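Side-chain contacts in glycosyl hydrolase family 26 (Bacteroides ovatus, PDB 4ZXO), which probably hydrolyses the beta-1,4-mannosidic backbone of mannans such as galactomannan, as a family 26 beta-mannanase with a TIM-barrel fold: residues G284-L287 with P288-K292; G55-P58 with G59-F63; D177-S181 with E182-T186; K134-E137 with W138-R141. All blocks are in the same frame, centred on the assembly; numbering follows the deposited sequence. Where two conformers were deposited one is given.

Contact 1: residues G284-L287 with P288-K292; sequences GTLL and PVIEK
Leu286 swings CG anti to the backbone N (chi1 -179°), whereas Ile290, one helical turn on, holds CG1 between its backbone N and carbonyl carbon (chi1 63°), and these torsions set a methyl of the leucine beside CG2 of the isoleucine. The two lie near the C-terminal part of helix 281-290, the helix of a beta-alpha-beta crossover between barrel strands 266-271 and 295-300 of the TIM barrel. Leu286 CD1 comes to 3.7 Å from Ile290 CG2, the two side chains passing at a slant. Leu286 also packs on Tyr244 of helix 241-262, and Ile290 on Leu295 and Val298 of the following strand.

Pro288 has no N-H to give to the turn before it, and the helix kinks there. Pro288 CD lies 3.4 Å from Leu287 CB, a close spacing set largely by the peptide bond between them. Past the kink, Ile290 N donates to Leu286 O at 2.9 Å with the donor almost in line with the carbonyl bond. Val289 N makes a weak bond to Leu286 O, 3.1 Å long.

Glu291 turns its chain back over Leu287 O. Its side chain crosses that of Leu287 at about a right angle, while OE1 is committed to a salt bridge with Lys332. Leu287 itself lies against Ser330 and Ile333, two of the residues at the potassium site. Leu287 O takes the backbone N-H of Glu291, N to O 3.0 Å, and has the side-chain CG of Glu291 3.2 Å away.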
ATOM      1  N   GLY A 284      15.490 -15.345  -7.908  1.00 14.71           N
ATOM      2  CA  GLY A 284      16.812 -14.946  -8.339  1.00 15.18           C
ATOM      3  C   GLY A 284      17.135 -13.485  -8.161  1.00 15.93           C
ATOM      4  O   GLY A 284      18.290 -13.112  -8.145  1.00 17.16           O
ATOM      5  N   THR A 285      16.111 -12.655  -8.066  1.00 13.95           N
ATOM      6  CA  THR A 285      16.318 -11.205  -7.860  1.00 12.45           C
ATOM      7  C   THR A 285      15.612 -10.700  -6.600  1.00 11.38           C
ATOM      8  O   THR A 285      16.251 -10.152  -5.721  1.00 13.78           O
ATOM      9  CB  THR A 285      15.833 -10.422  -9.080  1.00 13.48           C
ATOM     10  OG1 THR A 285      16.604 -10.841 -10.207  1.00 14.35           O
ATOM     11  CG2 THR A 285      16.064  -8.938  -8.925  1.00 13.31           C
ATOM     12  N   LEU A 286      14.300 -10.887  -6.497  1.00 10.93           N
ATOM     13  CA  LEU A 286      13.583 -10.272  -5.377  1.00 10.57           C
ATOM     14  C   LEU A 286      13.944 -10.885  -4.008  1.00 11.79           C
ATOM     15  O   LEU A 286      14.300 -10.172  -3.039  1.00 11.99           O
ATOM     16  CB  LEU A 286      12.082 -10.406  -5.603  1.00 10.31           C
ATOM     17  CG  LEU A 286      11.226  -9.768  -4.514  1.00  9.97           C
ATOM     18  CD1 LEU A 286      11.338  -8.259  -4.399  1.00  9.83           C
ATOM     19  CD2 LEU A 286       9.735 -10.107  -4.653  1.00 11.07           C
ATOM     20  N   LEU A 287      13.815 -12.198  -3.895  1.00 11.35           N
ATOM     21  CA  LEU A 287      14.006 -12.855  -2.576  1.00 12.83           C
ATOM     22  C   LEU A 287      15.385 -12.619  -1.987  1.00 12.83           C
ATOM     23  O   LEU A 287      15.492 -12.287  -0.810  1.00 12.97           O
ATOM     24  CB  LEU A 287      13.715 -14.340  -2.702  1.00 14.33           C
ATOM     25  CG  LEU A 287      13.723 -15.109  -1.354  1.00 15.49           C
ATOM     26  CD1 LEU A 287      12.725 -14.532  -0.306  1.00 15.08           C
ATOM     27  CD2 LEU A 287      13.431 -16.596  -1.567  1.00 16.52           C
ATOM     28  N   PRO A 288      16.450 -12.720  -2.796  1.00 13.92           N
ATOM     29  CA  PRO A 288      17.762 -12.505  -2.137  1.00 14.68           C
ATOM     30  C   PRO A 288      17.958 -11.111  -1.596  1.00 14.29           C
ATOM     31  O   PRO A 288      18.732 -10.950  -0.650  1.00 15.98           O
ATOM     32  CB  PRO A 288      18.787 -12.764  -3.244  1.00 15.92           C
ATOM     33  CG  PRO A 288      18.069 -13.700  -4.217  1.00 15.40           C
ATOM     34  CD  PRO A 288      16.584 -13.246  -4.175  1.00 14.33           C
ATOM     35  N   VAL A 289      17.229 -10.129  -2.125  1.00 13.14           N
ATOM     36  CA  VAL A 289      17.303  -8.795  -1.561  1.00 12.84           C
ATOM     37  C   VAL A 289      16.418  -8.674  -0.343  1.00 12.35           C
ATOM     38  O   VAL A 289      16.917  -8.298   0.711  1.00 13.00           O
ATOM     39  CB  VAL A 289      16.901  -7.705  -2.576  1.00 13.12           C
ATOM     40  CG1 VAL A 289      16.946  -6.323  -1.906  1.00 12.48           C
ATOM     41  CG2 VAL A 289      17.868  -7.734  -3.752  1.00 13.87           C
ATOM     42  N   ILE A 290      15.128  -9.013  -0.459  1.00 11.79           N
ATOM     43  CA  ILE A 290      14.211  -8.670   0.621  1.00 10.68           C
ATOM     44  C   ILE A 290      14.433  -9.532   1.861  1.00 11.72           C
ATOM     45  O   ILE A 290      14.149  -9.078   2.963  1.00 12.75           O
ATOM     46  CB  ILE A 290      12.717  -8.731   0.200  1.00 10.26           C
ATOM     47  CG1 ILE A 290      12.292 -10.130  -0.213  1.00 10.18           C
ATOM     48  CG2 ILE A 290      12.439  -7.735  -0.937  1.00 11.58           C
ATOM     49  CD1 ILE A 290      10.808 -10.231  -0.494  1.00 11.15           C
ATOM     50  N   GLU A 291      14.983 -10.739   1.708  1.00 12.36           N
ATOM     51  CA  GLU A 291      15.139 -11.613   2.871  1.00 13.72           C
ATOM     52  C   GLU A 291      16.162 -11.102   3.853  1.00 14.68           C
ATOM     53  O   GLU A 291      16.211 -11.604   4.988  1.00 17.40           O
ATOM     54  CB  GLU A 291      15.501 -13.029   2.447  1.00 16.08           C
ATOM     55  CG  GLU A 291      16.903 -13.156   1.880  1.00 18.13           C
ATOM     56  CD  GLU A 291      17.190 -14.563   1.354  1.00 21.56           C
ATOM     57  OE1 GLU A 291      16.371 -15.473   1.635  1.00 22.90           O
ATOM     58  OE2 GLU A 291      18.221 -14.764   0.674  1.00 23.84           O
ATOM     59  N   LYS A 292      16.937 -10.097   3.454  1.00 13.78           N
ATOM     60  CA  LYS A 292      17.958  -9.517   4.333  1.00 15.35           C
ATOM     61  C   LYS A 292      17.397  -8.440   5.276  1.00 15.36           C
ATOM     62  O   LYS A 292      18.119  -7.891   6.098  1.00 18.03           O
ATOM     63  CB  LYS A 292      19.090  -8.902   3.492  1.00 15.86           C
ATOM     64  CG  LYS A 292      19.776  -9.856   2.502  1.00 17.90           C
ATOM     65  CD  LYS A 292      21.007  -9.258   1.939  1.00 19.61           C
ATOM     66  CE  LYS A 292      20.745  -8.077   1.065  1.00 20.73           C
ATOM     67  NZ  LYS A 292      22.083  -7.499   0.614  1.00 23.16           N
TER

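Contact 2: residues G55-P58 with G59-F63; sequences GAYP and GVMSF
A local apolar contact joins Tyr57 and Pro58 to Met61 at the entry of strand 60-64, one of the parallel strands of the TIM barrel, where the loop after helix 49-54 runs into it. No hydrogen bond links the two segments; the methyl end of Met61 makes the closest side-chain contacts. Met61 sets out with CG beside its backbone N (chi1 -70°), and the chain is extended from there, which carries CE back over the start of the strand to the loop.

The methyl rests against two neighbouring rings: Met61 CE lies 3.7 Å from Tyr57 CD1 and 3.8 Å from Pro58 CD. It meets the tyrosine at a slant, near the CB end of the ring, with Tyr57 CB 4.0 Å from Met61 CE. The proline ring lies across the methionine chain at about a right angle, and Pro58 CG also touches that chain nearer the backbone, 4.0 Å from Met61 CG. Pro58 CB meanwhile rests 3.5 Å from Val60 O, so the pyrrolidine ring is fitted against the first residue of the strand as well.

The surroundings engage both partners. Tyr57 pairs its OH with the carbonyl of Gly46 and offers its ring to Arg94 in a cation-pi contact, while Met61 also touches Gln91 of helix 81-93. Gln91 in turn donates to Pro58 O.

Only carbons meet between the methionine and the two rings, so the pairing rests on van der Waals contact and probably on the exclusion of water from a mostly buried junction, with no directional bond to set the angle between methyl and ring.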
ATOM      1  N   GLY A  55      -1.566 -21.408  -5.270  1.00 16.60           N
ATOM      2  CA  GLY A  55      -2.527 -22.145  -4.480  1.00 16.01           C
ATOM      3  C   GLY A  55      -2.982 -21.463  -3.213  1.00 16.09           C
ATOM      4  O   GLY A  55      -3.849 -22.003  -2.519  1.00 17.58           O
ATOM      5  N   ALA A  56      -2.409 -20.312  -2.868  1.00 14.16           N
ATOM      6  CA  ALA A  56      -2.928 -19.580  -1.708  1.00 13.81           C
ATOM      7  C   ALA A  56      -3.142 -18.124  -2.050  1.00 12.70           C
ATOM      8  O   ALA A  56      -2.432 -17.548  -2.877  1.00 13.07           O
ATOM      9  CB  ALA A  56      -1.985 -19.654  -0.554  1.00 13.98           C
ATOM     10  N   TYR A  57      -4.081 -17.519  -1.344  1.00 12.49           N
ATOM     11  CA  TYR A  57      -4.234 -16.071  -1.451  1.00 13.30           C
ATOM     12  C   TYR A  57      -3.015 -15.315  -0.846  1.00 12.46           C
ATOM     13  O   TYR A  57      -2.407 -15.763   0.133  1.00 14.62           O
ATOM     14  CB  TYR A  57      -5.494 -15.612  -0.742  1.00 13.44           C
ATOM     15  CG  TYR A  57      -6.769 -16.010  -1.396  1.00 15.69           C
ATOM     16  CD1 TYR A  57      -7.180 -15.413  -2.591  1.00 15.78           C
ATOM     17  CD2 TYR A  57      -7.575 -16.999  -0.831  1.00 16.68           C
ATOM     18  CE1 TYR A  57      -8.406 -15.762  -3.189  1.00 16.45           C
ATOM     19  CE2 TYR A  57      -8.780 -17.366  -1.431  1.00 18.03           C
ATOM     20  CZ  TYR A  57      -9.192 -16.732  -2.583  1.00 18.14           C
ATOM     21  OH  TYR A  57     -10.371 -17.125  -3.157  1.00 20.09           O
ATOM     22  N   PRO A  58      -2.652 -14.151  -1.418  1.00 11.79           N
ATOM     23  CA  PRO A  58      -1.568 -13.351  -0.837  1.00 10.87           C
ATOM     24  C   PRO A  58      -1.964 -12.875   0.592  1.00 11.06           C
ATOM     25  O   PRO A  58      -3.139 -12.647   0.897  1.00 11.08           O
ATOM     26  CB  PRO A  58      -1.422 -12.193  -1.816  1.00 11.62           C
ATOM     27  CG  PRO A  58      -2.739 -12.077  -2.461  1.00 12.03           C
ATOM     28  CD  PRO A  58      -3.253 -13.488  -2.589  1.00 11.41           C
ATOM     29  N   GLY A  59      -0.968 -12.762   1.457  1.00  9.72           N
ATOM     30  CA  GLY A  59      -1.191 -12.297   2.812  1.00  8.97           C
ATOM     31  C   GLY A  59      -1.708 -10.865   2.862  1.00  9.17           C
ATOM     32  O   GLY A  59      -2.381 -10.473   3.812  1.00 10.44           O
ATOM     33  N   VAL A  60      -1.371 -10.062   1.851  1.00  9.25           N
ATOM     34  CA  VAL A  60      -1.862  -8.674   1.751  1.00  8.10           C
ATOM     35  C   VAL A  60      -2.558  -8.480   0.419  1.00  7.83           C
ATOM     36  O   VAL A  60      -2.071  -8.943  -0.630  1.00  9.51           O
ATOM     37  CB  VAL A  60      -0.713  -7.667   1.805  1.00  8.48           C
ATOM     38  CG1 VAL A  60      -1.249  -6.230   1.699  1.00  9.06           C
ATOM     39  CG2 VAL A  60       0.139  -7.817   3.093  1.00  9.16           C
ATOM     40  N   MET A  61      -3.676  -7.774   0.447  1.00  7.25           N
ATOM     41  CA  MET A  61      -4.294  -7.289  -0.789  1.00  7.15           C
ATOM     42  C   MET A  61      -4.449  -5.808  -0.677  1.00  7.61           C
ATOM     43  O   MET A  61      -4.735  -5.295   0.411  1.00  9.42           O
ATOM     44  CB  MET A  61      -5.656  -7.924  -1.001  1.00  8.11           C
ATOM     45  CG  MET A  61      -5.523  -9.391  -1.351  1.00 10.10           C
ATOM     46  SD  MET A  61      -7.135 -10.176  -1.482  1.00 11.80           S
ATOM     47  CE  MET A  61      -6.616 -11.902  -1.595  1.00 12.91           C
ATOM     48  N   SER A  62      -4.183  -5.101  -1.770  1.00  7.05           N
ATOM     49  CA  SER A  62      -4.427  -3.648  -1.756  1.00  6.38           C
ATOM     50  C   SER A  62      -5.390  -3.289  -2.857  1.00  6.60           C
ATOM     51  O   SER A  62      -5.540  -3.997  -3.866  1.00  8.47           O
ATOM     52  CB  SER A  62      -3.096  -2.830  -1.891  1.00  9.43           C
ATOM     53  OG  SER A  62      -2.394  -3.162  -3.070  1.00  9.88           O
ATOM     54  N   PHE A  63      -6.024  -2.149  -2.665  1.00  6.17           N
ATOM     55  CA  PHE A  63      -6.982  -1.620  -3.619  1.00  6.25           C
ATOM     56  C   PHE A  63      -6.845  -0.111  -3.586  1.00  6.30           C
ATOM     57  O   PHE A  63      -6.184   0.423  -2.700  1.00  7.11           O
ATOM     58  CB  PHE A  63      -8.438  -2.049  -3.293  1.00  7.96           C
ATOM     59  CG  PHE A  63      -8.609  -3.544  -3.082  1.00  8.56           C
ATOM     60  CD1 PHE A  63      -8.848  -4.407  -4.167  1.00  9.68           C
ATOM     61  CD2 PHE A  63      -8.498  -4.074  -1.806  1.00  9.47           C
ATOM     62  CE1 PHE A  63      -8.974  -5.755  -3.959  1.00 10.33           C
ATOM     63  CE2 PHE A  63      -8.643  -5.444  -1.558  1.00 10.64           C
ATOM     64  CZ  PHE A  63      -8.872  -6.296  -2.649  1.00 10.99           C
TER

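Contact 3: residues D177-S181 with E182-T186; sequences DLCSS and EQYKT. With PO4 (phosphate ion), chain C.
Ser180 and Gln183 form a capping box at the N terminus of helix 181-197, on the surface of the barrel. Ser180 holds its hydroxyl between its backbone N and carbonyl carbon (chi1 71°), from where Ser180 OG accepts from Gln183 N at 3.0 Å. Gln183 answers in the reverse direction. Its CG stands beside the backbone N (chi1 -75°), the chain then extends, and Gln183 OE1 takes the N-H of Ser180, N to O 2.9 Å, in a nearly straight bond, the donor lying 21° from the amide plane. The NE2 end of the same amide donates to O2 of a phosphate ion, probably from the crystallisation liquor, at 2.9 Å. With Gln183 cut back to an alanine, Ser180 N would probably lose its side-chain acceptor and the phosphate this donor.

Cys179 places SG at the edge of the Tyr184 ring, near its plane, with Cys179 SG 3.8 Å from Tyr184 CB. The tyrosine stretches into the fold, its OH bonded to Trp164 O and its ring stacked with His167.

Glu182, its chain bent at chi2, meets Lys185 of the next turn in a long, weak salt bridge. Glu182 O is gripped from opposite faces of its carbonyl plane, by Thr186 N at 2.9 Å and Thr186 OG1 at 2.8 Å.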
ATOM      1  N   ASP A 177       8.225  18.740  -6.400  1.00 11.52           N
ATOM      2  CA  ASP A 177       8.321  20.049  -7.060  1.00 12.08           C
ATOM      3  C   ASP A 177       7.005  20.827  -7.017  1.00 12.30           C
ATOM      4  O   ASP A 177       6.939  21.941  -7.545  1.00 15.55           O
ATOM      5  CB  ASP A 177       8.763  19.893  -8.504  1.00 13.33           C
ATOM      6  CG  ASP A 177      10.186  19.464  -8.632  1.00 16.66           C
ATOM      7  OD1 ASP A 177      10.926  19.420  -7.616  1.00 17.44           O
ATOM      8  OD2 ASP A 177      10.609  19.159  -9.774  1.00 19.35           O
ATOM      9  N   LEU A 178       5.972  20.261  -6.387  1.00 10.68           N
ATOM     10  CA  LEU A 178       4.648  20.855  -6.459  1.00 11.13           C
ATOM     11  C   LEU A 178       4.195  21.425  -5.155  1.00 10.42           C
ATOM     12  O   LEU A 178       3.069  21.914  -5.055  1.00 11.50           O
ATOM     13  CB  LEU A 178       3.651  19.813  -6.949  1.00 11.70           C
ATOM     14  CG  LEU A 178       4.012  19.525  -8.415  1.00 14.13           C
ATOM     15  CD1 LEU A 178       4.863  18.249  -8.556  1.00 11.38           C
ATOM     16  CD2 LEU A 178       2.830  19.620  -9.344  1.00 13.50           C
ATOM     17  N   CYS A 179       5.048  21.358  -4.129  1.00 11.11           N
ATOM     18  CA  CYS A 179       4.675  21.927  -2.824  1.00 10.58           C
ATOM     19  C   CYS A 179       5.886  21.949  -1.932  1.00 10.77           C
ATOM     20  O   CYS A 179       6.874  21.268  -2.225  1.00 11.49           O
ATOM     21  CB  CYS A 179       3.532  21.116  -2.148  1.00 10.54           C
ATOM     22  SG  CYS A 179       3.951  19.338  -1.819  1.00 11.50           S
ATOM     23  N   SER A 180       5.812  22.703  -0.850  1.00 11.20           N
ATOM     24  CA  SER A 180       6.900  22.718   0.146  1.00 11.38           C
ATOM     25  C   SER A 180       6.778  21.548   1.099  1.00 10.82           C
ATOM     26  O   SER A 180       5.723  20.880   1.167  1.00 11.16           O
ATOM     27  CB  SER A 180       6.865  24.019   0.945  1.00 12.07           C
ATOM     28  OG  SER A 180       5.739  24.052   1.819  1.00 12.63           O
ATOM     29  N   SER A 181       7.841  21.330   1.852  0.50 11.24           N
ATOM     30  CA  SER A 181       7.840  20.291   2.870  0.50 11.63           C
ATOM     31  C   SER A 181       6.732  20.520   3.905  0.50 12.21           C
ATOM     32  O   SER A 181       6.068  19.578   4.315  0.50 12.48           O
ATOM     33  CB  SER A 181       9.202  20.235   3.552  0.50 13.05           C
ATOM     34  OG  SER A 181       9.205  19.260   4.561  0.50 13.33           O
ATOM     35  N   GLU A 182       6.530  21.762   4.329  1.00 13.80           N
ATOM     36  CA  GLU A 182       5.517  22.064   5.317  1.00 15.02           C
ATOM     37  C   GLU A 182       4.119  21.919   4.757  1.00 13.80           C
ATOM     38  O   GLU A 182       3.225  21.436   5.471  1.00 14.71           O
ATOM     39  CB  GLU A 182       5.713  23.484   5.879  1.00 18.34           C
ATOM     40  CG  GLU A 182       6.854  23.483   6.903  1.00 24.53           C
ATOM     41  CD  GLU A 182       6.769  22.346   7.997  1.00 29.38           C
ATOM     42  OE1 GLU A 182       5.707  22.170   8.657  1.00 30.67           O
ATOM     43  OE2 GLU A 182       7.795  21.615   8.183  1.00 31.50           O
ATOM     44  N   GLN A 183       3.919  22.345   3.509  1.00 11.77           N
ATOM     45  CA  GLN A 183       2.633  22.135   2.871  1.00 10.78           C
ATOM     46  C   GLN A 183       2.292  20.638   2.779  1.00 11.42           C
ATOM     47  O   GLN A 183       1.157  20.202   3.065  1.00 12.20           O
ATOM     48  CB  GLN A 183       2.627  22.745   1.471  1.00 11.39           C
ATOM     49  CG  GLN A 183       2.511  24.281   1.529  1.00 13.08           C
ATOM     50  CD  GLN A 183       2.736  24.933   0.172  1.00 15.05           C
ATOM     51  OE1 GLN A 183       3.443  24.402  -0.704  1.00 16.96           O
ATOM     52  NE2 GLN A 183       2.112  26.074  -0.017  1.00 15.80           N
ATOM     53  N   TYR A 184       3.277  19.837   2.344  1.00  9.63           N
ATOM     54  CA  TYR A 184       3.064  18.396   2.236  1.00  8.80           C
ATOM     55  C   TYR A 184       2.711  17.784   3.618  1.00  8.95           C
ATOM     56  O   TYR A 184       1.797  16.937   3.741  1.00  9.50           O
ATOM     57  CB  TYR A 184       4.313  17.727   1.647  1.00  8.45           C
ATOM     58  CG  TYR A 184       4.147  16.235   1.538  1.00  6.90           C
ATOM     59  CD1 TYR A 184       3.457  15.630   0.465  1.00  6.79           C
ATOM     60  CD2 TYR A 184       4.661  15.404   2.553  1.00  6.81           C
ATOM     61  CE1 TYR A 184       3.281  14.217   0.405  1.00  6.61           C
ATOM     62  CE2 TYR A 184       4.478  14.030   2.487  1.00  6.21           C
ATOM     63  CZ  TYR A 184       3.814  13.459   1.398  1.00  7.85           C
ATOM     64  OH  TYR A 184       3.652  12.101   1.417  1.00  8.94           O
ATOM     65  N   LYS A 185       3.464  18.180   4.656  1.00 10.36           N
ATOM     66  CA  LYS A 185       3.157  17.650   5.995  1.00 10.80           C
ATOM     67  C   LYS A 185       1.768  18.062   6.399  1.00 11.97           C
ATOM     68  O   LYS A 185       1.109  17.310   7.093  1.00 12.17           O
ATOM     69  CB  LYS A 185       4.163  18.131   7.055  1.00 12.18           C
ATOM     70  CG  LYS A 185       5.566  17.556   6.839  1.00 13.82           C
ATOM     71  CD  LYS A 185       6.560  18.145   7.810  1.00 15.84           C
ATOM     72  CE  LYS A 185       7.930  17.735   7.416  1.00 17.58           C
ATOM     73  NZ  LYS A 185       8.948  18.439   8.331  1.00 19.59           N
ATOM     74  N   THR A 186       1.314  19.258   5.984  1.00 13.52           N
ATOM     75  CA  THR A 186      -0.047  19.692   6.316  1.00 14.14           C
ATOM     76  C   THR A 186      -1.099  18.809   5.645  1.00 14.07           C
ATOM     77  O   THR A 186      -2.144  18.553   6.260  1.00 14.20           O
ATOM     78  CB  THR A 186      -0.261  21.150   5.920  1.00 15.65           C
ATOM     79  OG1 THR A 186       0.715  21.932   6.607  1.00 17.89           O
ATOM     80  CG2 THR A 186      -1.662  21.643   6.310  1.00 16.03           C
TER
HETATM   81  P   PO4 C 402       2.985  27.892  -3.726  0.50 14.75           P
HETATM   82  O1  PO4 C 402       4.436  27.578  -3.911  0.50 15.47           O
HETATM   83  O2  PO4 C 402       2.660  27.864  -2.271  0.50 15.45           O
HETATM   84  O3  PO4 C 402       2.731  29.350  -4.242  0.50 17.13           O
HETATM   85  O4  PO4 C 402       2.251  26.885  -4.563  0.50 14.60           O

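Contact 4: residues K134-E137 with W138-R141; sequences KMLE and WIDR
Regular helical bonds run from Trp138, Ile139, Asp140 and Arg141 back to the carbonyls of Lys134, Met135, Leu136 and Glu137, the first of them, Trp138 N to Lys134 O, being 2.8 Å long. On this frame Lys134 and Trp138 lie side by side and point the same way. Lys134 CG is poised over one face of the Trp138 indole, 3.9 Å from the centroid of its five-membered ring and 29° off the normal, a CH-pi contact. Beyond it CD and CE follow the ring toward CZ2, and NZ ends on the carbonyl of Pro107.

Met135 bends twice along its chain, which brings Met135 CE back to 3.9 Å from Ile139 CG1 and, more loosely, toward Trp138 CB. These residues belong to helix 132-147, one of the outer helices of the TIM barrel, and Met135 packs on Met190 of helix 181-197. Asp140 reaches the same helix through a salt bridge to Arg194.

Glu137 has CG anti to its backbone N (chi1 177°) and then turns at chi2, laying the carboxylate beside the arginine. Glu137 OE2 is 2.7 Å from Arg141 NH2 in a salt bridge, but approaches over a face of the guanidinium, the two planes standing 83° apart. Arg141 NH2 also donates to the carbonyl of Glu69. A leucine in place of Arg141 would probably leave the Glu137 carboxylate without its mate and freer to turn, and strip Glu69 O of a donor. Glu137 OE2 lies in plane at the indole edge as well, 3.4 Å from Trp138 CD1.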
ATOM      1  N   LYS A 134     -13.352  21.722   0.220  1.00 14.98           N
ATOM      2  CA  LYS A 134     -13.550  20.579  -0.678  1.00 14.57           C
ATOM      3  C   LYS A 134     -12.553  19.472  -0.335  1.00 13.07           C
ATOM      4  O   LYS A 134     -12.925  18.321  -0.316  1.00 12.79           O
ATOM      5  CB  LYS A 134     -13.374  20.985  -2.108  1.00 14.81           C
ATOM      6  CG  LYS A 134     -13.726  19.884  -3.053  1.00 14.27           C
ATOM      7  CD  LYS A 134     -13.796  20.308  -4.509  1.00 14.61           C
ATOM      8  CE  LYS A 134     -12.448  20.758  -5.028  1.00 15.85           C
ATOM      9  NZ  LYS A 134     -12.552  21.091  -6.469  1.00 18.51           N
ATOM     10  N   MET A 135     -11.289  19.829  -0.103  1.00 12.03           N
ATOM     11  CA  MET A 135     -10.297  18.797   0.234  1.00 11.31           C
ATOM     12  C   MET A 135     -10.738  18.056   1.504  1.00 11.38           C
ATOM     13  O   MET A 135     -10.596  16.829   1.568  1.00 10.81           O
ATOM     14  CB  MET A 135      -8.919  19.408   0.449  1.00 10.83           C
ATOM     15  CG  MET A 135      -7.782  18.359   0.576  1.00 10.98           C
ATOM     16  SD  MET A 135      -7.459  17.429  -0.972  1.00 12.92           S
ATOM     17  CE  MET A 135      -7.854  15.745  -0.453  1.00 11.50           C
ATOM     18  N   LEU A 136     -11.282  18.782   2.500  1.00 12.31           N
ATOM     19  CA  LEU A 136     -11.702  18.104   3.706  1.00 12.58           C
ATOM     20  C   LEU A 136     -12.947  17.228   3.401  1.00 11.80           C
ATOM     21  O   LEU A 136     -13.074  16.149   3.988  1.00 12.66           O
ATOM     22  CB  LEU A 136     -11.990  19.091   4.852  1.00 13.13           C
ATOM     23  CG  LEU A 136     -10.817  19.940   5.297  1.00 14.95           C
ATOM     24  CD1 LEU A 136     -11.237  20.786   6.490  1.00 15.36           C
ATOM     25  CD2 LEU A 136      -9.656  19.090   5.695  1.00 16.81           C
ATOM     26  N   GLU A 137     -13.843  17.675   2.519  1.00 11.24           N
ATOM     27  CA  GLU A 137     -15.009  16.869   2.120  1.00 12.64           C
ATOM     28  C   GLU A 137     -14.522  15.572   1.431  1.00 12.44           C
ATOM     29  O   GLU A 137     -15.066  14.501   1.679  1.00 12.76           O
ATOM     30  CB  GLU A 137     -15.903  17.706   1.203  1.00 15.23           C
ATOM     31  CG  GLU A 137     -17.121  16.987   0.644  1.00 21.99           C
ATOM     32  CD  GLU A 137     -17.099  17.013  -0.872  1.00 28.55           C
ATOM     33  OE1 GLU A 137     -17.182  18.119  -1.534  1.00 29.38           O
ATOM     34  OE2 GLU A 137     -16.965  15.900  -1.405  1.00 31.82           O
ATOM     35  N   TRP A 138     -13.479  15.700   0.602  1.00 10.90           N
ATOM     36  CA  TRP A 138     -12.905  14.538  -0.094  1.00 10.13           C
ATOM     37  C   TRP A 138     -12.335  13.539   0.907  1.00  9.76           C
ATOM     38  O   TRP A 138     -12.578  12.358   0.795  1.00 10.19           O
ATOM     39  CB  TRP A 138     -11.821  14.982  -1.085  1.00  9.79           C
ATOM     40  CG  TRP A 138     -12.423  15.621  -2.339  1.00  9.32           C
ATOM     41  CD1 TRP A 138     -13.728  15.993  -2.566  1.00 10.82           C
ATOM     42  CD2 TRP A 138     -11.708  15.887  -3.518  1.00  9.60           C
ATOM     43  NE1 TRP A 138     -13.850  16.481  -3.851  1.00 10.84           N
ATOM     44  CE2 TRP A 138     -12.624  16.401  -4.467  1.00  9.56           C
ATOM     45  CE3 TRP A 138     -10.365  15.674  -3.884  1.00  9.90           C
ATOM     46  CZ2 TRP A 138     -12.244  16.749  -5.767  1.00  9.81           C
ATOM     47  CZ3 TRP A 138      -9.951  16.041  -5.189  1.00 10.09           C
ATOM     48  CH2 TRP A 138     -10.903  16.555  -6.128  1.00 10.34           C
ATOM     49  N   ILE A 139     -11.608  14.032   1.913  1.00  9.12           N
ATOM     50  CA  ILE A 139     -11.046  13.147   2.911  1.00  9.07           C
ATOM     51  C   ILE A 139     -12.219  12.487   3.687  1.00  9.61           C
ATOM     52  O   ILE A 139     -12.146  11.303   3.987  1.00  9.51           O
ATOM     53  CB  ILE A 139     -10.096  13.873   3.843  1.00  9.12           C
ATOM     54  CG1 ILE A 139      -8.837  14.351   3.070  1.00  9.75           C
ATOM     55  CG2 ILE A 139      -9.664  12.967   5.003  1.00 11.54           C
ATOM     56  CD1 ILE A 139      -8.039  15.498   3.815  1.00 10.85           C
ATOM     57  N   ASP A 140     -13.296  13.225   3.951  1.00 10.88           N
ATOM     58  CA  ASP A 140     -14.430  12.695   4.680  1.00 11.39           C
ATOM     59  C   ASP A 140     -15.083  11.576   3.881  1.00 11.14           C
ATOM     60  O   ASP A 140     -15.618  10.628   4.454  1.00 12.34           O
ATOM     61  CB  ASP A 140     -15.464  13.808   4.983  1.00 12.61           C
ATOM     62  CG  ASP A 140     -15.018  14.721   6.090  1.00 14.57           C
ATOM     63  OD1 ASP A 140     -13.954  14.473   6.730  1.00 15.37           O
ATOM     64  OD2 ASP A 140     -15.794  15.642   6.425  1.00 16.45           O
ATOM     65  N   ARG A 141     -15.015  11.657   2.558  1.00 11.24           N
ATOM     66  CA  ARG A 141     -15.582  10.597   1.702  1.00 12.97           C
ATOM     67  C   ARG A 141     -14.762   9.330   1.844  1.00 11.94           C
ATOM     68  O   ARG A 141     -15.312   8.215   1.938  1.00 13.82           O
ATOM     69  CB  ARG A 141     -15.657  11.058   0.209  1.00 16.03           C
ATOM     70  CG  ARG A 141     -16.806  12.120  -0.006  1.00 19.51           C
ATOM     71  CD  ARG A 141     -16.893  12.816  -1.400  1.00 24.15           C
ATOM     72  NE  ARG A 141     -18.302  13.120  -1.678  1.00 29.07           N
ATOM     73  CZ  ARG A 141     -18.751  13.881  -2.674  1.00 32.67           C
ATOM     74  NH1 ARG A 141     -20.069  14.023  -2.816  1.00 34.13           N
ATOM     75  NH2 ARG A 141     -17.907  14.482  -3.539  1.00 32.83           N
TER

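Following the chain from the N terminus, contact 2 comes first, joining the loop after helix 49-54 to barrel strand 60-64. Contact 4 lies within helix 132-147, contact 3 at the start of helix 181-197, and contact 1 near the C-terminal part of helix 281-290, in the crossover between strands 266-271 and 295-300. All four are local and in series: each spans only neighbouring residues and closes no long loop, and none nests in or crosses another. Contacts 3 and 4 are about 7 Å apart at their nearest atoms, and residues of contact 4 pack on helix 181-197, which contact 3 caps. Contacts 1 and 4 lie on opposite sides of the chain's centre, with centres about 40 Å apart.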